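Long-range contacts in acetylcholine-binding protein (Bulinus truncatus, PDB 2BJ0), which probably binds acetylcholine as a soluble homopentamer resembling the extracellular ligand-binding domain of nicotinic acetylcholine receptors: residues Ser55-Tyr60 with Ser105-Val110; Leu75-Met80 with Ser98-Val103; Leu85-Ala90 with Cys135-Gly140; Ala175-Asn180 with Asp192-Thr197. All blocks are in the same frame, centred on the assembly; numbering follows the deposited sequence.

Contact 1: residues Ser55-Tyr60 with Ser105-Val110; sequences SWKVPY and SKDGSV
V110 lays its CG1 methyl over one face of the W56 indole, 4.0 Å from the centroid of the six-membered ring, a CH-pi contact on the buried side of this antiparallel strand pair. Both residues suit a core: the indole offers a broad flat face, and the valine methyl covers it, CG1 standing anti to the backbone N (chi1 -177°). W81 meets the same indole edge-to-face. The backbones of V110 and W56 are joined too, V110 N giving a short bond of 2.7 Å to W56 O. With an alanine here instead of W56, V110 CG1 would probably face a gap and W81 would lose its edge-to-face partner.

The other face of the pair is looser. There the extended K57 chain runs past S109 CB, and its NZ reaches D107 OD2 at 3.5 Å, a long salt bridge on the solvent side. D107 is more firmly held through OD1, which accepts from S109 OG at 2.9 Å and from S109 N, forming an Asx turn. G108 fits the bend because a CB would collide with V58 O. The chemistry implies a division of labour: apolar packing closes the inner face, while the lysine probably balances the aspartate charge beside solvent.

Contact 2: residues Leu75-Met80 with Ser98-Val103; sequences LPVSKM and SADRVV
L75 and V102 form an antiparallel hydrogen-bonded pair, exchanging bonds of 2.8 Å from L75 N to V102 O and from V102 N to L75 O, and V77 N extends the pairing with a nearly straight bond (176°) to D100 O. P76, opposite R101, has no N-H to give; at a non-hydrogen-bonded position none is needed.

The R101 side chain lies alongside the proline. P76 CD and CG lie over one face of the guanidinium, toward its rim, CG 3.9 Å from R101 NH2, and a bend at chi3 (147°) sets the planar group beside the proline ring. Its N-H groups bond outside the two segments: NH1 to S74 OG, and NH2 to the backbone O of D15 in a neighbouring subunit. A leucine here would probably leave that D15 carbonyl without its donor and weaken the link between subunits.

V77 directs its branched CB toward the other segment. CG2 touches V102 CG1 at 3.7 Å and also comes within 3.6 Å of D100 OD1, whose own hydrogen bond goes to Y112 OH. M80 meets the other methyl of V102, its CE 3.7 Å from V102 CG2; the flexible thioether suits a site where the chain must curl onto a methyl.

Strand 72-76 thus borders strand 101-105, which in turn pairs with strand 109-121. V110 and Y112 of that strand pack against V102, V104 lies against L75 and M80, and P76 and K79 pack on D15 of the neighbouring subunit.

Contact 3: residues Leu85-Ala90 with Cys135-Gly140; sequences LSFYNA and CRIKVG
The Y88 ring meets G140 O at its edge, in the ring plane, with CE1 3.7 Å from that oxygen, while K138 CE approaches the same ring obliquely. The F87 ring, also approached obliquely, touches I137 CG2 through CD1 at 3.6 Å and V139 CG2 through CE1 at 3.7 Å, an apolar fit for the buried side of the sheet.

On the other side K138 runs extended, CG anti to the backbone N (chi1 -173°), which lays its methylenes across Y88 CB. They supply apolar packing, while the ammonium group is bonded to Y184 OH; Y88 OH bonds to S141 O. Y88, beside W142, lies about 4 Å from a bound cyclohexyl-propylsulfonic acid, probably from the crystallisation liquor, consistent with the aromatic ligand pocket of this family.

S86 and G140 exchange backbone bonds, and backbone bonding ends with Y88 N to K138 O. Beyond it, in the type I turn F87-A90, the N89 side chain continues the pairing: OD1 accepts from K138 N at 3.0 Å, the donor above the plane of the side-chain carbonyl, and ND2 gives to R136 O at 2.8 Å. Asparagine suits this place, since one amide both donates and accepts.

Strand 85-87 forms an edge of the four-stranded sheet within the chain, with strand 190-202 on the far side of 133-141. F87 packs on L50 of strand 45-57 and on Q116 and V118 of strand 109-121, and S86 OG bonds to A99 N of a neighbouring subunit.

Contact 4: residues Ala175-Asn180 with Asp192-Thr197; sequences ATQSLN and DDIEIT
N180 and D193 pair within the antiparallel beta hairpin of strands 170-183 and 190-202, a few residues short of its turn, in the immunoglobulin-like fold of this ligand-binding domain. As in nicotinic receptors and other acetylcholine-binding proteins, the hairpin carries the vicinal disulfide C186-C187 in its C loop, which probably covers the ligand site. Three hydrogen-bonded pairs, T176 with T197, S178 with E195 and N180 with D193, alternate with the non-hydrogen-bonded pairs Q177 with I196 and L179 with I194.

N180 can be followed outward. Its CB passes D193 OD1 at 3.9 Å. CG, anti to the carbonyl carbon (chi1 -40°), turns the amide across the pair toward the aspartate. OD1 takes a hydrogen bond from S178 OG at 3.0 Å, within its own strand. ND2 gives one to D193 OD1 at 3.2 Å, and comes within 3.6 Å of E195 CB. An asparagine suits this position because a single short amide can accept along the strand and donate across it.

The other face is largely apolar. Q177 CB lies 3.7 Å from I194 CG2, while its NE2 makes weak hydrogen bonds with L29 O and T153 OG1. L179 leans its CD1 against I194 CG1. The branched isoleucine suits this side, since L29 and F31 of strand 25-40 and L151 of strand 149-153 pack on it.

The bond to D193 is nearly straight, 175° at the hydrogen: N180 ND2 approaches OD1 on the syn side but 35° out of the carboxylate plane, whereas D193 OD2, buried here, has no partner in the model.

How the contacts relate
The four contacts sample both sheets of the sandwich. Contacts 1 and 2 belong to the mixed sheet, their centres 14 Å apart, and meet where V110 packs on V102 and M80; contact 2 is nested along the chain inside the loop closed by contact 1. Contacts 3 and 4 share the four-stranded antiparallel sheet, centres 9 Å apart, with probable hydrogen bonds from I194 N to V139 O and from I196 N to I137 O. Contact 3 alternates along the chain with contacts 1 and 2, its centre 26 and 22 Å from theirs, so the chain passes repeatedly between the sheets; contact 4 comes last. Between subunits, A99 N of contact 2 bonds to S86 OG of contact 3 in the neighbouring copy, joining the pentamer.

Contact 1: residues Ser55-Tyr60 with Ser105-Val110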
loop_
_atom_site.group_PDB
_atom_site.type_symbol
_atom_site.label_atom_id
_atom_site.label_comp_id
_atom_site.label_asym_id
_atom_site.label_seq_id
_atom_site.Cartn_x
_atom_site.Cartn_y
_atom_site.Cartn_z
ATOM N N SER A 55 7.002 1.007 -26.215
ATOM C CA SER A 55 6.141 1.767 -27.106
ATOM C C SER A 55 5.246 0.919 -27.973
ATOM O O SER A 55 5.567 -0.228 -28.302
ATOM C CB SER A 55 6.905 2.819 -27.913
ATOM O OG SER A 55 8.123 2.319 -28.396
ATOM N N TRP A 56 4.087 1.480 -28.299
ATOM C CA TRP A 56 3.150 0.813 -29.185
ATOM C C TRP A 56 2.317 1.896 -29.826
ATOM O O TRP A 56 2.399 3.029 -29.417
ATOM C CB TRP A 56 2.309 -0.237 -28.444
ATOM C CG TRP A 56 1.383 0.348 -27.444
ATOM C CD1 TRP A 56 0.053 0.602 -27.608
ATOM C CD2 TRP A 56 1.726 0.818 -26.146
ATOM N NE1 TRP A 56 -0.465 1.182 -26.472
ATOM C CE2 TRP A 56 0.542 1.312 -25.549
ATOM C CE3 TRP A 56 2.914 0.852 -25.401
ATOM C CZ2 TRP A 56 0.523 1.854 -24.263
ATOM C CZ3 TRP A 56 2.875 1.384 -24.100
ATOM C CH2 TRP A 56 1.693 1.876 -23.563
ATOM N N LYS A 57 1.544 1.560 -30.852
ATOM C CA LYS A 57 0.779 2.569 -31.582
ATOM C C LYS A 57 -0.674 2.159 -31.712
ATOM O O LYS A 57 -0.985 0.991 -31.963
ATOM C CB LYS A 57 1.393 2.759 -32.965
ATOM C CG LYS A 57 0.813 3.873 -33.806
ATOM C CD LYS A 57 1.448 3.829 -35.206
ATOM C CE LYS A 57 1.103 5.078 -35.984
ATOM N NZ LYS A 57 2.041 5.193 -37.123
ATOM N N VAL A 58 -1.568 3.111 -31.470
ATOM C CA VAL A 58 -3.002 2.905 -31.642
ATOM C C VAL A 58 -3.504 4.024 -32.553
ATOM O O VAL A 58 -3.651 5.168 -32.106
ATOM C CB VAL A 58 -3.776 2.916 -30.280
ATOM C CG1 VAL A 58 -5.256 2.557 -30.489
ATOM C CG2 VAL A 58 -3.132 1.972 -29.276
ATOM N N PRO A 59 -3.690 3.719 -33.837
ATOM C CA PRO A 59 -4.167 4.708 -34.813
ATOM C C PRO A 59 -5.334 5.603 -34.323
ATOM O O PRO A 59 -5.240 6.826 -34.393
ATOM C CB PRO A 59 -4.557 3.827 -35.998
ATOM C CG PRO A 59 -3.401 2.769 -35.968
ATOM C CD PRO A 59 -3.427 2.411 -34.476
ATOM N N TYR A 60 -6.389 5.007 -33.782
ATOM C CA TYR A 60 -7.543 5.814 -33.365
ATOM C C TYR A 60 -7.237 6.904 -32.291
ATOM O O TYR A 60 -7.982 7.877 -32.193
ATOM C CB TYR A 60 -8.770 4.930 -33.056
ATOM C CG TYR A 60 -9.004 4.465 -31.616
ATOM C CD1 TYR A 60 -9.623 5.296 -30.687
ATOM C CD2 TYR A 60 -8.686 3.175 -31.230
ATOM C CE1 TYR A 60 -9.881 4.858 -29.377
ATOM C CE2 TYR A 60 -8.935 2.714 -29.931
ATOM C CZ TYR A 60 -9.537 3.566 -29.012
ATOM O OH TYR A 60 -9.781 3.111 -27.736
ATOM N N SER A 105 1.578 10.636 -28.810
ATOM C CA SER A 105 1.983 11.508 -29.912
ATOM C C SER A 105 0.829 11.762 -30.852
ATOM O O SER A 105 -0.163 11.041 -30.808
ATOM C CB SER A 105 3.106 10.849 -30.697
ATOM O OG SER A 105 4.245 10.703 -29.870
ATOM N N LYS A 106 0.991 12.748 -31.746
ATOM C CA LYS A 106 -0.054 13.127 -32.725
ATOM C C LYS A 106 -0.489 11.997 -33.640
ATOM O O LYS A 106 -1.614 11.988 -34.110
ATOM C CB LYS A 106 0.379 14.321 -33.597
ATOM C CG LYS A 106 0.304 15.681 -32.881
ATOM C CD LYS A 106 -0.455 16.768 -33.679
ATOM C CE LYS A 106 -0.568 18.048 -32.811
ATOM N NZ LYS A 106 -1.857 18.807 -32.954
ATOM N N ASP A 107 0.388 11.042 -33.907
ATOM C CA ASP A 107 -0.021 9.922 -34.737
ATOM C C ASP A 107 -0.579 8.714 -33.932
ATOM O O ASP A 107 -0.876 7.661 -34.492
ATOM C CB ASP A 107 1.130 9.516 -35.656
ATOM C CG ASP A 107 2.263 8.834 -34.909
ATOM O OD1 ASP A 107 2.346 8.948 -33.660
ATOM O OD2 ASP A 107 3.122 8.142 -35.496
ATOM N N GLY A 108 -0.722 8.869 -32.614
ATOM C CA GLY A 108 -1.339 7.812 -31.816
ATOM C C GLY A 108 -0.326 6.797 -31.324
ATOM O O GLY A 108 -0.704 5.765 -30.762
ATOM N N SER A 109 0.963 7.074 -31.508
ATOM C CA SER A 109 1.950 6.213 -30.885
ATOM C C SER A 109 2.105 6.604 -29.413
ATOM O O SER A 109 1.878 7.752 -29.053
ATOM C CB SER A 109 3.274 6.165 -31.658
ATOM O OG SER A 109 3.840 7.442 -31.732
ATOM N N VAL A 110 2.443 5.630 -28.569
ATOM C CA VAL A 110 2.458 5.834 -27.113
ATOM C C VAL A 110 3.788 5.388 -26.575
ATOM O O VAL A 110 4.302 4.367 -26.999
ATOM C CB VAL A 110 1.347 5.016 -26.388
ATOM C CG1 VAL A 110 1.369 5.313 -24.900
ATOM C CG2 VAL A 110 -0.061 5.339 -26.966
#

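Contact 2: residues Leu75-Met80 with Ser98-Val103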
loop_
_atom_site.group_PDB
_atom_site.type_symbol
_atom_site.label_atom_id
_atom_site.label_comp_id
_atom_site.label_asym_id
_atom_site.label_seq_id
_atom_site.Cartn_x
_atom_site.Cartn_y
_atom_site.Cartn_z
ATOM N N LEU A 75 -0.514 11.417 -20.088
ATOM C CA LEU A 75 -1.718 11.013 -19.379
ATOM C C LEU A 75 -1.391 9.957 -18.339
ATOM O O LEU A 75 -0.424 9.194 -18.497
ATOM C CB LEU A 75 -2.761 10.479 -20.353
ATOM C CG LEU A 75 -3.192 11.435 -21.479
ATOM C CD1 LEU A 75 -3.659 10.634 -22.709
ATOM C CD2 LEU A 75 -4.263 12.376 -20.951
ATOM N N PRO A 76 -2.197 9.894 -17.280
ATOM C CA PRO A 76 -2.046 8.851 -16.302
ATOM C C PRO A 76 -2.285 7.528 -16.995
ATOM O O PRO A 76 -3.165 7.412 -17.851
ATOM C CB PRO A 76 -3.198 9.118 -15.286
ATOM C CG PRO A 76 -3.555 10.563 -15.483
ATOM C CD PRO A 76 -3.339 10.779 -16.972
ATOM N N VAL A 77 -1.468 6.568 -16.623
ATOM C CA VAL A 77 -1.549 5.199 -17.023
ATOM C C VAL A 77 -2.922 4.584 -16.866
ATOM O O VAL A 77 -3.307 3.743 -17.672
ATOM C CB VAL A 77 -0.463 4.414 -16.251
ATOM C CG1 VAL A 77 -0.897 3.052 -15.840
ATOM C CG2 VAL A 77 0.816 4.371 -17.065
ATOM N N SER A 78 -3.676 4.986 -15.843
ATOM C CA SER A 78 -5.017 4.453 -15.634
ATOM C C SER A 78 -6.009 4.834 -16.746
ATOM O O SER A 78 -7.102 4.285 -16.796
ATOM C CB SER A 78 -5.568 4.971 -14.307
ATOM O OG SER A 78 -5.675 6.378 -14.382
ATOM N N LYS A 79 -5.648 5.773 -17.622
ATOM C CA LYS A 79 -6.564 6.262 -18.666
ATOM C C LYS A 79 -6.598 5.404 -19.941
ATOM O O LYS A 79 -7.458 5.601 -20.782
ATOM C CB LYS A 79 -6.246 7.715 -19.033
ATOM C CG LYS A 79 -6.533 8.672 -17.857
ATOM C CD LYS A 79 -7.968 8.549 -17.423
ATOM C CE LYS A 79 -8.123 8.881 -15.937
ATOM N NZ LYS A 79 -9.522 8.630 -15.507
ATOM N N MET A 80 -5.681 4.465 -20.082
ATOM C CA MET A 80 -5.690 3.612 -21.279
ATOM C C MET A 80 -5.116 2.240 -20.998
ATOM O O MET A 80 -4.526 2.025 -19.945
ATOM C CB MET A 80 -4.903 4.291 -22.389
ATOM C CG MET A 80 -3.460 4.468 -22.040
ATOM S SD MET A 80 -2.484 4.914 -23.495
ATOM C CE MET A 80 -3.001 6.626 -23.590
ATOM N N SER A 98 9.129 6.047 -10.538
ATOM C CA SER A 98 8.912 7.259 -11.337
ATOM C C SER A 98 7.393 7.472 -11.429
ATOM O O SER A 98 6.632 6.580 -11.071
ATOM C CB SER A 98 9.462 7.023 -12.742
ATOM O OG SER A 98 8.913 5.823 -13.257
ATOM N N ALA A 99 6.962 8.627 -11.936
ATOM C CA ALA A 99 5.541 8.944 -12.105
ATOM C C ALA A 99 4.903 8.008 -13.132
ATOM O O ALA A 99 5.502 7.709 -14.155
ATOM C CB ALA A 99 5.390 10.375 -12.553
ATOM N N ASP A 100 3.688 7.541 -12.861
ATOM C CA ASP A 100 3.068 6.527 -13.723
ATOM C C ASP A 100 2.196 7.154 -14.806
ATOM O O ASP A 100 0.972 7.227 -14.676
ATOM C CB ASP A 100 2.266 5.537 -12.878
ATOM C CG ASP A 100 2.315 4.130 -13.423
ATOM O OD1 ASP A 100 3.106 3.865 -14.366
ATOM O OD2 ASP A 100 1.596 3.217 -12.963
ATOM N N ARG A 101 2.846 7.594 -15.885
ATOM C CA ARG A 101 2.199 8.312 -16.945
ATOM C C ARG A 101 2.744 7.854 -18.293
ATOM O O ARG A 101 3.883 7.442 -18.374
ATOM C CB ARG A 101 2.499 9.782 -16.823
ATOM C CG ARG A 101 1.826 10.486 -15.690
ATOM C CD ARG A 101 1.859 11.978 -15.874
ATOM N NE ARG A 101 0.655 12.566 -15.314
ATOM C CZ ARG A 101 -0.255 13.255 -15.974
ATOM N NH1 ARG A 101 -0.153 13.504 -17.258
ATOM N NH2 ARG A 101 -1.286 13.728 -15.312
ATOM N N VAL A 102 1.915 7.925 -19.328
ATOM C CA VAL A 102 2.355 7.653 -20.717
ATOM C C VAL A 102 2.317 8.968 -21.484
ATOM O O VAL A 102 1.706 9.966 -21.010
ATOM C CB VAL A 102 1.464 6.595 -21.428
ATOM C CG1 VAL A 102 1.433 5.275 -20.641
ATOM C CG2 VAL A 102 0.051 7.105 -21.636
ATOM N N VAL A 103 2.960 8.987 -22.651
ATOM C CA VAL A 103 2.930 10.128 -23.555
ATOM C C VAL A 103 2.466 9.672 -24.916
ATOM O O VAL A 103 3.045 8.759 -25.504
ATOM C CB VAL A 103 4.299 10.787 -23.716
ATOM C CG1 VAL A 103 4.224 11.896 -24.780
ATOM C CG2 VAL A 103 4.822 11.325 -22.361
#

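Contact 3: residues Leu85-Ala90 with Cys135-Gly140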
loop_
_atom_site.group_PDB
_atom_site.type_symbol
_atom_site.label_atom_id
_atom_site.label_comp_id
_atom_site.label_asym_id
_atom_site.label_seq_id
_atom_site.Cartn_x
_atom_site.Cartn_y
_atom_site.Cartn_z
ATOM N N LEU A 85 3.343 -6.145 -18.756
ATOM C CA LEU A 85 4.686 -6.726 -18.655
ATOM C C LEU A 85 4.977 -7.192 -17.243
ATOM O O LEU A 85 4.739 -6.457 -16.278
ATOM C CB LEU A 85 5.757 -5.720 -19.063
ATOM C CG LEU A 85 5.669 -5.211 -20.497
ATOM C CD1 LEU A 85 6.604 -4.046 -20.589
ATOM C CD2 LEU A 85 6.017 -6.324 -21.498
ATOM N N SER A 86 5.438 -8.425 -17.124
ATOM C CA SER A 86 5.888 -8.941 -15.856
ATOM C C SER A 86 7.314 -9.395 -16.027
ATOM O O SER A 86 7.745 -9.793 -17.144
ATOM C CB SER A 86 5.011 -10.115 -15.373
ATOM O OG SER A 86 3.654 -9.719 -15.150
ATOM N N PHE A 87 8.051 -9.343 -14.933
ATOM C CA PHE A 87 9.357 -9.979 -14.860
ATOM C C PHE A 87 9.141 -11.411 -14.417
ATOM O O PHE A 87 8.837 -11.668 -13.238
ATOM C CB PHE A 87 10.257 -9.256 -13.883
ATOM C CG PHE A 87 10.535 -7.828 -14.271
ATOM C CD1 PHE A 87 11.524 -7.527 -15.191
ATOM C CD2 PHE A 87 9.820 -6.779 -13.691
ATOM C CE1 PHE A 87 11.787 -6.211 -15.561
ATOM C CE2 PHE A 87 10.083 -5.451 -14.070
ATOM C CZ PHE A 87 11.073 -5.175 -15.003
ATOM N N TYR A 88 9.311 -12.340 -15.354
ATOM C CA TYR A 88 9.034 -13.750 -15.137
ATOM C C TYR A 88 9.880 -14.370 -14.028
ATOM O O TYR A 88 9.445 -15.341 -13.390
ATOM C CB TYR A 88 9.217 -14.513 -16.453
ATOM C CG TYR A 88 7.949 -14.565 -17.281
ATOM C CD1 TYR A 88 7.403 -13.408 -17.860
ATOM C CD2 TYR A 88 7.258 -15.776 -17.434
ATOM C CE1 TYR A 88 6.211 -13.466 -18.605
ATOM C CE2 TYR A 88 6.077 -15.856 -18.167
ATOM C CZ TYR A 88 5.556 -14.710 -18.754
ATOM O OH TYR A 88 4.362 -14.839 -19.462
ATOM N N ASN A 89 11.081 -13.838 -13.807
ATOM C CA ASN A 89 11.954 -14.391 -12.784
ATOM C C ASN A 89 12.080 -13.480 -11.557
ATOM O O ASN A 89 13.027 -13.578 -10.809
ATOM C CB ASN A 89 13.336 -14.763 -13.345
ATOM C CG ASN A 89 14.120 -13.578 -13.909
ATOM O OD1 ASN A 89 13.581 -12.649 -14.529
ATOM N ND2 ASN A 89 15.432 -13.634 -13.720
ATOM N N ALA A 90 11.132 -12.580 -11.380
ATOM C CA ALA A 90 11.196 -11.664 -10.245
ATOM C C ALA A 90 10.858 -12.432 -8.985
ATOM O O ALA A 90 10.063 -13.385 -9.010
ATOM C CB ALA A 90 10.238 -10.509 -10.423
ATOM N N CYS A 135 23.992 -12.454 -15.004
ATOM C CA CYS A 135 22.617 -12.455 -14.561
ATOM C C CYS A 135 21.677 -12.251 -15.717
ATOM O O CYS A 135 22.037 -11.619 -16.704
ATOM C CB CYS A 135 22.425 -11.383 -13.495
ATOM S SG CYS A 135 23.546 -11.765 -12.138
ATOM N N ARG A 136 20.480 -12.806 -15.587
ATOM C CA ARG A 136 19.460 -12.731 -16.620
ATOM C C ARG A 136 18.152 -12.162 -16.062
ATOM O O ARG A 136 17.733 -12.531 -14.962
ATOM C CB ARG A 136 19.233 -14.115 -17.228
ATOM C CG ARG A 136 20.246 -14.452 -18.356
ATOM C CD ARG A 136 20.528 -15.955 -18.588
ATOM N NE ARG A 136 21.589 -16.473 -17.714
ATOM C CZ ARG A 136 22.834 -16.764 -18.105
ATOM N NH1 ARG A 136 23.202 -16.605 -19.380
ATOM N NH2 ARG A 136 23.712 -17.228 -17.220
ATOM N N ILE A 137 17.522 -11.256 -16.814
ATOM C CA ILE A 137 16.184 -10.777 -16.466
ATOM C C ILE A 137 15.216 -11.079 -17.612
ATOM O O ILE A 137 15.471 -10.702 -18.758
ATOM C CB ILE A 137 16.213 -9.257 -16.157
ATOM C CG1 ILE A 137 17.030 -8.960 -14.912
ATOM C CG2 ILE A 137 14.783 -8.713 -16.010
ATOM C CD1 ILE A 137 17.509 -7.497 -14.857
ATOM N N LYS A 138 14.110 -11.746 -17.291
ATOM C CA LYS A 138 13.118 -12.162 -18.276
ATOM C C LYS A 138 11.860 -11.294 -18.179
ATOM O O LYS A 138 11.228 -11.226 -17.111
ATOM C CB LYS A 138 12.790 -13.645 -18.083
ATOM C CG LYS A 138 11.892 -14.240 -19.174
ATOM C CD LYS A 138 11.730 -15.767 -18.979
ATOM C CE LYS A 138 10.445 -16.315 -19.631
ATOM N NZ LYS A 138 10.293 -17.790 -19.360
ATOM N N VAL A 139 11.516 -10.613 -19.277
ATOM C CA VAL A 139 10.349 -9.736 -19.326
ATOM C C VAL A 139 9.402 -10.133 -20.443
ATOM O O VAL A 139 9.833 -10.345 -21.608
ATOM C CB VAL A 139 10.779 -8.273 -19.633
ATOM C CG1 VAL A 139 9.617 -7.298 -19.366
ATOM C CG2 VAL A 139 12.027 -7.872 -18.849
ATOM N N GLY A 140 8.115 -10.214 -20.138
ATOM C CA GLY A 140 7.136 -10.430 -21.213
ATOM C C GLY A 140 5.734 -10.201 -20.699
ATOM O O GLY A 140 5.555 -9.929 -19.502
#

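Contact 4: residues Ala175-Asn180 with Asp192-Thr197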
loop_
_atom_site.group_PDB
_atom_site.type_symbol
_atom_site.label_atom_id
_atom_site.label_comp_id
_atom_site.label_asym_id
_atom_site.label_seq_id
_atom_site.Cartn_x
_atom_site.Cartn_y
_atom_site.Cartn_z
ATOM N N ALA A 175 26.075 -6.034 -21.374
ATOM C CA ALA A 175 24.634 -6.159 -21.280
ATOM C C ALA A 175 24.081 -6.248 -22.672
ATOM O O ALA A 175 24.411 -5.428 -23.520
ATOM C CB ALA A 175 24.022 -4.940 -20.526
ATOM N N THR A 176 23.255 -7.258 -22.920
ATOM C CA THR A 176 22.512 -7.346 -24.169
ATOM C C THR A 176 21.105 -7.833 -23.871
ATOM O O THR A 176 20.761 -8.108 -22.724
ATOM C CB THR A 176 23.187 -8.308 -25.183
ATOM O OG1 THR A 176 23.292 -9.612 -24.599
ATOM C CG2 THR A 176 24.659 -7.933 -25.434
ATOM N N GLN A 177 20.292 -7.925 -24.918
ATOM C CA GLN A 177 18.981 -8.549 -24.825
ATOM C C GLN A 177 18.722 -9.447 -26.020
ATOM O O GLN A 177 19.271 -9.246 -27.098
ATOM C CB GLN A 177 17.884 -7.497 -24.681
ATOM C CG GLN A 177 17.476 -6.779 -25.941
ATOM C CD GLN A 177 16.594 -5.585 -25.634
ATOM O OE1 GLN A 177 16.890 -4.829 -24.705
ATOM N NE2 GLN A 177 15.511 -5.409 -26.399
ATOM N N SER A 178 17.887 -10.445 -25.801
ATOM C CA SER A 178 17.506 -11.362 -26.829
ATOM C C SER A 178 15.990 -11.581 -26.781
ATOM O O SER A 178 15.394 -11.631 -25.703
ATOM C CB SER A 178 18.273 -12.665 -26.625
ATOM O OG SER A 178 17.582 -13.740 -27.211
ATOM N N LEU A 179 15.375 -11.690 -27.954
ATOM C CA LEU A 179 13.942 -11.928 -28.058
ATOM C C LEU A 179 13.698 -13.423 -28.241
ATOM O O LEU A 179 14.335 -14.056 -29.065
ATOM C CB LEU A 179 13.357 -11.128 -29.229
ATOM C CG LEU A 179 11.949 -11.462 -29.747
ATOM C CD1 LEU A 179 10.865 -11.245 -28.663
ATOM C CD2 LEU A 179 11.625 -10.643 -30.994
ATOM N N ASN A 180 12.790 -13.986 -27.455
ATOM C CA ASN A 180 12.505 -15.416 -27.524
ATOM C C ASN A 180 11.006 -15.633 -27.499
ATOM O O ASN A 180 10.256 -14.704 -27.199
ATOM C CB ASN A 180 13.157 -16.161 -26.345
ATOM C CG ASN A 180 14.570 -15.640 -26.016
ATOM O OD1 ASN A 180 15.536 -15.907 -26.741
ATOM N ND2 ASN A 180 14.687 -14.907 -24.915
ATOM N N ASP A 192 5.797 -14.248 -26.240
ATOM C CA ASP A 192 7.089 -13.609 -26.433
ATOM C C ASP A 192 7.720 -13.145 -25.120
ATOM O O ASP A 192 7.026 -12.669 -24.217
ATOM C CB ASP A 192 6.934 -12.393 -27.305
ATOM C CG ASP A 192 6.577 -12.737 -28.744
ATOM O OD1 ASP A 192 6.567 -13.928 -29.124
ATOM O OD2 ASP A 192 6.262 -11.858 -29.542
ATOM N N ASP A 193 9.038 -13.259 -25.028
ATOM C CA ASP A 193 9.747 -12.573 -23.964
ATOM C C ASP A 193 11.024 -11.953 -24.482
ATOM O O ASP A 193 11.557 -12.373 -25.516
ATOM C CB ASP A 193 9.984 -13.471 -22.751
ATOM C CG ASP A 193 10.914 -14.608 -23.041
ATOM O OD1 ASP A 193 12.149 -14.418 -22.959
ATOM O OD2 ASP A 193 10.495 -15.749 -23.329
ATOM N N ILE A 194 11.481 -10.913 -23.804
ATOM C CA ILE A 194 12.830 -10.431 -24.042
ATOM C C ILE A 194 13.638 -10.762 -22.801
ATOM O O ILE A 194 13.179 -10.568 -21.660
ATOM C CB ILE A 194 12.843 -8.929 -24.376
ATOM C CG1 ILE A 194 12.130 -8.717 -25.708
ATOM C CG2 ILE A 194 14.295 -8.375 -24.422
ATOM C CD1 ILE A 194 12.029 -7.281 -26.170
ATOM N N GLU A 195 14.831 -11.291 -23.024
ATOM C CA GLU A 195 15.706 -11.661 -21.942
ATOM C C GLU A 195 16.920 -10.751 -21.914
ATOM O O GLU A 195 17.696 -10.710 -22.883
ATOM C CB GLU A 195 16.126 -13.115 -22.113
ATOM C CG GLU A 195 17.106 -13.594 -21.051
ATOM C CD GLU A 195 16.913 -15.066 -20.694
ATOM O OE1 GLU A 195 15.794 -15.616 -20.924
ATOM O OE2 GLU A 195 17.886 -15.671 -20.174
ATOM N N ILE A 196 17.099 -10.043 -20.801
ATOM C CA ILE A 196 18.296 -9.253 -20.594
ATOM C C ILE A 196 19.378 -10.090 -19.926
ATOM O O ILE A 196 19.131 -10.722 -18.912
ATOM C CB ILE A 196 18.010 -7.991 -19.751
ATOM C CG1 ILE A 196 16.930 -7.141 -20.412
ATOM C CG2 ILE A 196 19.268 -7.167 -19.591
ATOM C CD1 ILE A 196 16.328 -6.141 -19.459
ATOM N N THR A 197 20.573 -10.090 -20.506
ATOM C CA THR A 197 21.711 -10.771 -19.924
ATOM C C THR A 197 22.797 -9.727 -19.654
ATOM O O THR A 197 23.132 -8.939 -20.530
ATOM C CB THR A 197 22.221 -11.877 -20.890
ATOM O OG1 THR A 197 21.190 -12.870 -21.051
ATOM C CG2 THR A 197 23.341 -12.652 -20.251
#